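Local coordinates for possible transcriptional regulator, ArsR family protein (Rhodococcus sp., PDB 2OQG) that probably acts as a DNA-binding transcriptional regulator of the ArsR family, built on a winged helix-turn-helix fold, at residues A[9-14]-A[82-87]; A[16-21]-A[61-66]; A[35-40]-A[53-58]. All coordinates share one frame; numbering follows the deposited sequence.

Interaction 1. Residues A[9-14]-A[82-87]; sequences AELASV and LNKTAR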
loop_
_atom_site.group_PDB
_atom_site.type_symbol
_atom_site.label_atom_id
_atom_site.label_comp_id
_atom_site.label_asym_id
_atom_site.label_seq_id
_atom_site.Cartn_x
_atom_site.Cartn_y
_atom_site.Cartn_z
ATOM N N ALA A 9 -4.904 -29.517 -11.463
ATOM C CA ALA A 9 -6.134 -28.727 -11.241
ATOM C C ALA A 9 -5.820 -27.514 -10.381
ATOM O O ALA A 9 -6.452 -26.441 -10.537
ATOM C CB ALA A 9 -7.208 -29.582 -10.580
ATOM N N GLU A 10 -4.841 -27.679 -9.487
ATOM C CA GLU A 10 -4.455 -26.625 -8.565
ATOM C C GLU A 10 -3.609 -25.555 -9.233
ATOM O O GLU A 10 -3.702 -24.377 -8.882
ATOM C CB GLU A 10 -3.714 -27.196 -7.363
ATOM C CG GLU A 10 -4.662 -27.493 -6.226
ATOM C CD GLU A 10 -5.433 -26.232 -5.799
ATOM O OE1 GLU A 10 -6.663 -26.225 -5.887
ATOM O OE2 GLU A 10 -4.802 -25.227 -5.422
ATOM N N LEU A 11 -2.796 -25.980 -10.191
ATOM C CA LEU A 11 -1.909 -25.034 -10.931
ATOM C C LEU A 11 -2.390 -24.582 -12.307
ATOM O O LEU A 11 -1.781 -23.695 -12.908
ATOM C CB LEU A 11 -0.503 -25.596 -11.104
ATOM C CG LEU A 11 0.192 -25.842 -9.751
ATOM C CD1 LEU A 11 1.544 -26.463 -9.953
ATOM C CD2 LEU A 11 0.319 -24.546 -8.946
ATOM N N ALA A 12 -3.490 -25.148 -12.782
ATOM C CA ALA A 12 -3.969 -24.895 -14.125
ATOM C C ALA A 12 -4.155 -23.398 -14.437
ATOM O O ALA A 12 -3.733 -22.929 -15.508
ATOM C CB ALA A 12 -5.257 -25.635 -14.392
ATOM N N SER A 13 -4.709 -22.659 -13.485
ATOM C CA SER A 13 -4.973 -21.221 -13.731
ATOM C C SER A 13 -3.657 -20.448 -13.799
ATOM O O SER A 13 -3.520 -19.530 -14.607
ATOM C CB SER A 13 -5.930 -20.582 -12.715
ATOM O OG SER A 13 -5.443 -20.599 -11.389
ATOM N N VAL A 14 -2.676 -20.866 -12.993
ATOM C CA VAL A 14 -1.346 -20.235 -13.100
ATOM C C VAL A 14 -0.711 -20.579 -14.433
ATOM O O VAL A 14 -0.135 -19.681 -15.081
ATOM C CB VAL A 14 -0.441 -20.624 -11.906
ATOM C CG1 VAL A 14 1.041 -20.249 -12.145
ATOM C CG2 VAL A 14 -0.959 -19.934 -10.634
ATOM N N LEU A 82 4.665 -18.193 -8.129
ATOM C CA LEU A 82 5.749 -18.542 -8.998
ATOM C C LEU A 82 6.632 -19.483 -8.197
ATOM O O LEU A 82 7.107 -20.483 -8.729
ATOM C CB LEU A 82 6.598 -17.350 -9.410
ATOM C CG LEU A 82 6.228 -16.348 -10.478
ATOM C CD1 LEU A 82 7.503 -15.581 -10.952
ATOM C CD2 LEU A 82 5.438 -16.972 -11.559
ATOM N N ASN A 83 6.787 -19.213 -6.900
ATOM C CA ASN A 83 7.649 -20.105 -6.064
ATOM C C ASN A 83 7.018 -21.488 -5.912
ATOM O O ASN A 83 7.685 -22.530 -6.045
ATOM C CB ASN A 83 7.917 -19.486 -4.696
ATOM C CG ASN A 83 8.659 -18.184 -4.787
ATOM O OD1 ASN A 83 9.399 -17.912 -5.756
ATOM N ND2 ASN A 83 8.494 -17.358 -3.753
ATOM N N LYS A 84 5.708 -21.515 -5.730
ATOM C CA LYS A 84 5.014 -22.798 -5.554
ATOM C C LYS A 84 5.138 -23.583 -6.869
ATOM O O LYS A 84 5.408 -24.802 -6.900
ATOM C CB LYS A 84 3.548 -22.599 -5.125
ATOM C CG LYS A 84 2.752 -23.890 -5.126
ATOM C CD LYS A 84 1.273 -23.562 -5.027
ATOM C CE LYS A 84 0.840 -23.568 -3.623
ATOM N NZ LYS A 84 -0.553 -23.074 -3.462
ATOM N N THR A 85 4.899 -22.884 -7.981
ATOM C CA THR A 85 4.998 -23.572 -9.263
ATOM C C THR A 85 6.397 -24.118 -9.488
ATOM O O THR A 85 6.575 -25.258 -9.928
ATOM C CB THR A 85 4.630 -22.615 -10.371
ATOM O OG1 THR A 85 3.261 -22.177 -10.180
ATOM C CG2 THR A 85 4.853 -23.264 -11.710
ATOM N N ALA A 86 7.394 -23.281 -9.180
ATOM C CA ALA A 86 8.756 -23.701 -9.357
ATOM C C ALA A 86 9.070 -24.960 -8.488
ATOM O O ALA A 86 9.690 -25.935 -8.966
ATOM C CB ALA A 86 9.668 -22.561 -9.020
ATOM N N ARG A 87 8.581 -24.999 -7.251
ATOM C CA ARG A 87 8.893 -26.171 -6.378
ATOM C C ARG A 87 8.264 -27.422 -7.013
ATOM O O ARG A 87 8.849 -28.498 -6.994
ATOM C CB ARG A 87 8.352 -25.983 -4.958
ATOM C CG ARG A 87 9.076 -24.919 -4.167
ATOM C CD ARG A 87 8.601 -24.892 -2.702
ATOM N NE ARG A 87 7.176 -24.580 -2.511
ATOM C CZ ARG A 87 6.732 -23.338 -2.332
ATOM N NH1 ARG A 87 7.619 -22.364 -2.338
ATOM N NH2 ARG A 87 5.421 -23.074 -2.152
HETATM O O HOH W 1 -3.462 -24.609 -2.324
#

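Interaction 2. Residues A[16-21]-A[61-66]; sequences AALSDE and CGLVES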
loop_
_atom_site.group_PDB
_atom_site.type_symbol
_atom_site.label_atom_id
_atom_site.label_comp_id
_atom_site.label_asym_id
_atom_site.label_seq_id
_atom_site.Cartn_x
_atom_site.Cartn_y
_atom_site.Cartn_z
ATOM N N ALA A 16 -2.126 -21.267 -17.189
ATOM C CA ALA A 16 -2.825 -20.489 -18.231
ATOM C C ALA A 16 -2.350 -19.014 -18.184
ATOM O O ALA A 16 -2.105 -18.372 -19.228
ATOM C CB ALA A 16 -4.294 -20.545 -18.013
ATOM N N ALA A 17 -2.229 -18.470 -16.971
ATOM C CA ALA A 17 -1.866 -17.066 -16.827
ATOM C C ALA A 17 -0.475 -16.839 -17.435
ATOM O O ALA A 17 -0.257 -15.854 -18.136
ATOM C CB ALA A 17 -1.930 -16.636 -15.385
ATOM N N LEU A 18 0.428 -17.792 -17.184
ATOM C CA LEU A 18 1.840 -17.648 -17.573
ATOM C C LEU A 18 2.065 -18.104 -19.058
ATOM O O LEU A 18 3.190 -18.132 -19.530
ATOM C CB LEU A 18 2.685 -18.499 -16.634
ATOM C CG LEU A 18 2.684 -18.046 -15.173
ATOM C CD1 LEU A 18 3.726 -18.818 -14.332
ATOM C CD2 LEU A 18 2.969 -16.535 -15.068
ATOM N N SER A 19 0.996 -18.477 -19.768
ATOM C CA SER A 19 1.162 -18.985 -21.116
ATOM C C SER A 19 1.137 -17.853 -22.149
ATOM O O SER A 19 1.249 -18.120 -23.357
ATOM C CB SER A 19 0.022 -19.932 -21.449
ATOM O OG SER A 19 -1.195 -19.209 -21.612
ATOM N N ASP A 20 1.017 -16.614 -21.660
ATOM C CA ASP A 20 0.860 -15.431 -22.523
ATOM C C ASP A 20 1.978 -14.437 -22.336
ATOM O O ASP A 20 2.180 -13.978 -21.236
ATOM C CB ASP A 20 -0.446 -14.766 -22.171
ATOM C CG ASP A 20 -0.750 -13.601 -23.062
ATOM O OD1 ASP A 20 -1.221 -13.827 -24.177
ATOM O OD2 ASP A 20 -0.507 -12.453 -22.639
ATOM N N GLU A 21 2.682 -14.104 -23.426
ATOM C CA GLU A 21 3.806 -13.172 -23.376
ATOM C C GLU A 21 3.388 -11.802 -22.844
ATOM O O GLU A 21 4.093 -11.193 -22.054
ATOM C CB GLU A 21 4.419 -13.008 -24.754
ATOM C CG GLU A 21 5.792 -12.397 -24.693
ATOM C CD GLU A 21 6.511 -12.446 -26.008
ATOM O OE1 GLU A 21 5.876 -12.805 -27.031
ATOM O OE2 GLU A 21 7.717 -12.119 -26.012
ATOM N N CYS A 61 -5.583 -15.784 -9.834
ATOM C CA CYS A 61 -4.756 -16.970 -9.604
ATOM C C CYS A 61 -3.611 -16.623 -8.654
ATOM O O CYS A 61 -2.745 -17.471 -8.401
ATOM C CB CYS A 61 -4.264 -17.523 -10.948
ATOM S SG CYS A 61 -3.053 -16.498 -11.681
ATOM N N GLY A 62 -3.634 -15.418 -8.082
ATOM C CA GLY A 62 -2.698 -15.061 -7.017
ATOM C C GLY A 62 -1.359 -14.497 -7.451
ATOM O O GLY A 62 -0.455 -14.296 -6.618
ATOM N N LEU A 63 -1.214 -14.198 -8.733
ATOM C CA LEU A 63 0.077 -13.675 -9.230
ATOM C C LEU A 63 0.248 -12.176 -9.053
ATOM O O LEU A 63 1.380 -11.618 -9.123
ATOM C CB LEU A 63 0.229 -14.010 -10.725
ATOM C CG LEU A 63 0.536 -15.494 -10.972
ATOM C CD1 LEU A 63 0.409 -15.826 -12.435
ATOM C CD2 LEU A 63 1.980 -15.777 -10.530
ATOM N N VAL A 64 -0.887 -11.508 -8.857
ATOM C CA VAL A 64 -0.952 -10.030 -8.670
ATOM C C VAL A 64 -1.889 -9.704 -7.546
ATOM O O VAL A 64 -2.935 -10.403 -7.348
ATOM C CB VAL A 64 -1.418 -9.319 -10.010
ATOM C CG1 VAL A 64 -1.829 -7.911 -9.795
ATOM C CG2 VAL A 64 -0.334 -9.483 -11.066
ATOM N N GLU A 65 -1.543 -8.642 -6.789
ATOM C CA GLU A 65 -2.497 -8.097 -5.847
ATOM C C GLU A 65 -2.742 -6.608 -6.132
ATOM O O GLU A 65 -1.817 -5.892 -6.553
ATOM C CB GLU A 65 -2.086 -8.308 -4.380
ATOM C CG GLU A 65 -0.849 -7.556 -3.970
ATOM C CD GLU A 65 -0.401 -7.881 -2.539
ATOM O OE1 GLU A 65 -1.091 -8.696 -1.857
ATOM O OE2 GLU A 65 0.683 -7.356 -2.107
ATOM N N SER A 66 -3.971 -6.145 -5.882
ATOM C CA SER A 66 -4.217 -4.726 -5.888
ATOM C C SER A 66 -3.719 -4.077 -4.595
ATOM O O SER A 66 -3.734 -4.698 -3.491
ATOM C CB SER A 66 -5.690 -4.479 -6.039
ATOM O OG SER A 66 -6.289 -5.025 -4.919
#

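Interaction 3. Residues A[35-40]-A[53-58]; sequences QSASSL and KHLNAL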
loop_
_atom_site.group_PDB
_atom_site.type_symbol
_atom_site.label_atom_id
_atom_site.label_comp_id
_atom_site.label_asym_id
_atom_site.label_seq_id
_atom_site.Cartn_x
_atom_site.Cartn_y
_atom_site.Cartn_z
ATOM N N GLN A 35 2.121 -0.296 -10.095
ATOM C CA GLN A 35 1.649 0.620 -11.172
ATOM C C GLN A 35 0.161 0.530 -11.333
ATOM O O GLN A 35 -0.423 -0.504 -11.060
ATOM C CB GLN A 35 2.339 0.317 -12.510
ATOM C CG GLN A 35 3.833 0.612 -12.389
ATOM C CD GLN A 35 4.591 0.259 -13.593
ATOM O OE1 GLN A 35 5.536 -0.524 -13.533
ATOM N NE2 GLN A 35 4.177 0.813 -14.729
ATOM N N SER A 36 -0.439 1.616 -11.819
ATOM C CA SER A 36 -1.836 1.585 -12.108
ATOM C C SER A 36 -2.112 0.940 -13.442
ATOM O O SER A 36 -1.238 0.757 -14.284
ATOM C CB SER A 36 -2.378 3.011 -12.123
ATOM O OG SER A 36 -1.763 3.780 -13.172
ATOM N N ALA A 37 -3.368 0.614 -13.672
ATOM C CA ALA A 37 -3.750 0.111 -14.966
ATOM C C ALA A 37 -3.446 1.154 -16.056
ATOM O O ALA A 37 -3.028 0.805 -17.144
ATOM C CB ALA A 37 -5.200 -0.208 -14.954
ATOM N N SER A 38 -3.617 2.434 -15.752
ATOM C CA SER A 38 -3.367 3.477 -16.754
ATOM C C SER A 38 -1.862 3.723 -16.974
ATOM O O SER A 38 -1.435 4.174 -18.051
ATOM C CB SER A 38 -4.128 4.748 -16.373
ATOM O OG SER A 38 -5.527 4.506 -16.380
ATOM N N SER A 39 -1.040 3.439 -15.965
ATOM C CA SER A 39 0.397 3.370 -16.197
ATOM C C SER A 39 0.651 2.254 -17.228
ATOM O O SER A 39 1.293 2.491 -18.247
ATOM C CB SER A 39 1.168 3.142 -14.896
ATOM O OG SER A 39 2.565 3.337 -15.071
ATOM N N LEU A 40 0.109 1.057 -16.993
ATOM C CA LEU A 40 0.362 -0.089 -17.882
ATOM C C LEU A 40 -0.078 0.170 -19.316
ATOM O O LEU A 40 0.653 -0.158 -20.251
ATOM C CB LEU A 40 -0.288 -1.372 -17.363
ATOM C CG LEU A 40 0.393 -1.941 -16.104
ATOM C CD1 LEU A 40 -0.523 -2.989 -15.506
ATOM C CD2 LEU A 40 1.749 -2.524 -16.390
ATOM N N LYS A 53 -8.664 -7.092 -18.067
ATOM C CA LYS A 53 -8.949 -8.517 -18.131
ATOM C C LYS A 53 -7.729 -9.327 -17.695
ATOM O O LYS A 53 -7.863 -10.287 -16.922
ATOM C CB LYS A 53 -9.344 -8.943 -19.559
ATOM C CG LYS A 53 -10.769 -8.542 -19.912
ATOM C CD LYS A 53 -11.145 -9.061 -21.288
ATOM C CE LYS A 53 -11.132 -7.937 -22.283
ATOM N NZ LYS A 53 -12.293 -7.042 -21.988
ATOM N N HIS A 54 -6.550 -8.955 -18.208
ATOM C CA HIS A 54 -5.292 -9.623 -17.809
ATOM C C HIS A 54 -5.100 -9.460 -16.293
ATOM O O HIS A 54 -4.707 -10.441 -15.636
ATOM C CB HIS A 54 -4.120 -9.009 -18.531
ATOM C CG HIS A 54 -3.994 -9.403 -19.972
ATOM N ND1 HIS A 54 -4.069 -10.708 -20.410
ATOM C CD2 HIS A 54 -3.791 -8.646 -21.084
ATOM C CE1 HIS A 54 -3.916 -10.744 -21.725
ATOM N NE2 HIS A 54 -3.742 -9.504 -22.156
ATOM N N LEU A 55 -5.301 -8.247 -15.769
ATOM C CA LEU A 55 -5.111 -8.016 -14.325
ATOM C C LEU A 55 -6.053 -8.875 -13.495
ATOM O O LEU A 55 -5.662 -9.444 -12.475
ATOM C CB LEU A 55 -5.253 -6.578 -13.944
ATOM C CG LEU A 55 -4.124 -5.694 -14.431
ATOM C CD1 LEU A 55 -4.576 -4.238 -14.257
ATOM C CD2 LEU A 55 -2.750 -6.003 -13.695
ATOM N N ASN A 56 -7.298 -8.986 -13.947
ATOM C CA ASN A 56 -8.291 -9.788 -13.190
ATOM C C ASN A 56 -7.832 -11.240 -13.171
ATOM O O ASN A 56 -7.927 -11.920 -12.114
ATOM C CB ASN A 56 -9.704 -9.649 -13.815
ATOM C CG ASN A 56 -10.268 -8.263 -13.615
ATOM O OD1 ASN A 56 -9.755 -7.509 -12.790
ATOM N ND2 ASN A 56 -11.324 -7.899 -14.381
ATOM N N ALA A 57 -7.345 -11.719 -14.316
ATOM C CA ALA A 57 -6.902 -13.131 -14.416
ATOM C C ALA A 57 -5.703 -13.330 -13.508
ATOM O O ALA A 57 -5.637 -14.342 -12.744
ATOM C CB ALA A 57 -6.556 -13.494 -15.834
ATOM N N LEU A 58 -4.762 -12.376 -13.571
ATOM C CA LEU A 58 -3.574 -12.468 -12.689
ATOM C C LEU A 58 -3.923 -12.400 -11.194
ATOM O O LEU A 58 -3.304 -13.126 -10.363
ATOM C CB LEU A 58 -2.533 -11.402 -13.053
ATOM C CG LEU A 58 -1.934 -11.563 -14.436
ATOM C CD1 LEU A 58 -1.127 -10.297 -14.797
ATOM C CD2 LEU A 58 -1.028 -12.849 -14.504
#

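Interaction 1. Residues A[9-14]-A[82-87]
Leu11 and Val14 of helix 5-17 turn their side chains onto Thr85 and Lys84, near the start of the long helix 80-107. The short axes approach to 11.0 Å and run at 126° to each other, with Leu11 and Thr85 nearest in the backbone. Earlier in the segment, in one modelled conformer of Glu10, a water weakly links its OE2 to Lys84 NZ, a doubtful bridge. The two charged atoms stay 5.2 Å apart, so any attraction is a loose one at the exposed edge, and Lys84 NZ also has a weak, long ion pair with Glu81. The next residue, Leu11, sends its CD2 methyl to the aliphatic part of Lys84, 4.2 Å from CD, and the same methyl lies 4.0 Å from Thr85 OG1. At Val14, CG1 is the branch that touches; standing anti to the backbone N (chi1 167°), it comes within 3.5 Å of Thr85 OG1, the two side chains passing alongside in opposite directions. That hydroxyl oxygen therefore meets two methyl groups, yet it is not left without a polar partner, since it hydrogen-bonds the carbonyl O of Glu81 in the preceding turn of its own helix. Phe15 of the second subunit packs on Thr85, and Asp97 of that second subunit accepts from Asn83 ND2, which places this contact beside a subunit interface. Packing of the N-terminal helix against the C-terminal helix, next to a partner chain, is characteristic of the ArsR-type winged-helix dimer.

Interaction 2. Residues A[16-21]-A[61-66]
Ala17, in the last turn of helix 5-17, faces Cys61 with their CA atoms 7.8 Å apart, where one chain turns through a type I beta turn (Ala17 to Asp20) and the other leaves helix 48-60 through a Schellman motif with Gly62 at C-prime. The methyl of Ala17 meets two neighbouring partners on one side, 3.9 Å from Cys61 SG and 3.9 Å from Leu63 CD1. Cys61 places its sulfur between its own backbone N and carbonyl carbon (chi1 72°), which directs SG at that methyl. Leu63 CD1 also meets Leu18, whose CD2 lies 3.7 Å away as the two leucines cross at a slant. Leu82 of helix 80-107 packs on both leucines, and Phe15 of the second subunit reaches Leu18. Behind this apolar patch the turn is held by polar bonds: Ala16 O accepts from Ser19 N, and Arg23 NH2 binds it as well. Asp20 caps the next helix through OD2 to Arg23 N. Methyl groups and a sulfur thus join the two segments by dispersion and burial, while Ala16 O, Arg23 N and the Schellman amides of Gly62 and Leu63 find their hydrogen-bond partners locally.

Interaction 3. Residues A[35-40]-A[53-58]
Ala37 and Leu55 bring together helices 37-43 and 48-60, the two helices of the helix-turn-helix motif, the second being probably the recognition helix of this winged-helix domain. The contact across the pair is apolar and centres on Leu55, whose two methyls take one partner each. CD1 meets the Ala37 methyl at 4.1 Å, and CD2 meets Leu40 CD1 at 4.2 Å, the two leucines reaching toward each other tip to tip. With CG anti to its carbonyl carbon (chi1 -70°), Leu55 extends from its helix toward the first turn of the other, so that one side chain spans both Ala37 and Leu40. Leu30 of helix 21-32 also packs on Leu55, while Ile51 and Glu29 adjoin Leu40; the contact is thereby part of a three-helix core.

The hydrogen bonds lie within each segment or run to other parts of the fold. On the 53-58 side, Ala57 N and Leu58 N bond in regular helical fashion to Lys53 O and His54 O, and the ring of His54 is tied by ND1 to Arg23. On the other side Ser36 is the N-cap, its main-chain O accepting from Leu40 N and its OG from Ser39 N at 2.9 Å, with an N-H...O angle of 153°.

From the N terminus, helix 5-17 enters interaction 1 first and interaction 2 at its end. Interaction 3 closes the shortest loop, between 35-40 and 53-58, and joins the two helices of the helix-turn-helix. Interaction 2 closes a wider loop around it when the chain leaves helix 48-60 for strand 64-69, and interaction 1 closes the outermost at the start of helix 80-107; the three are nested and none cross. Leu58 and Leu63 connect interactions 3 and 2 through a probable backbone hydrogen bond, and Leu82 on Leu18 and Leu63 connects 2 with 1. Interactions 1 and 3 do not touch, their centres being about 20 Å apart.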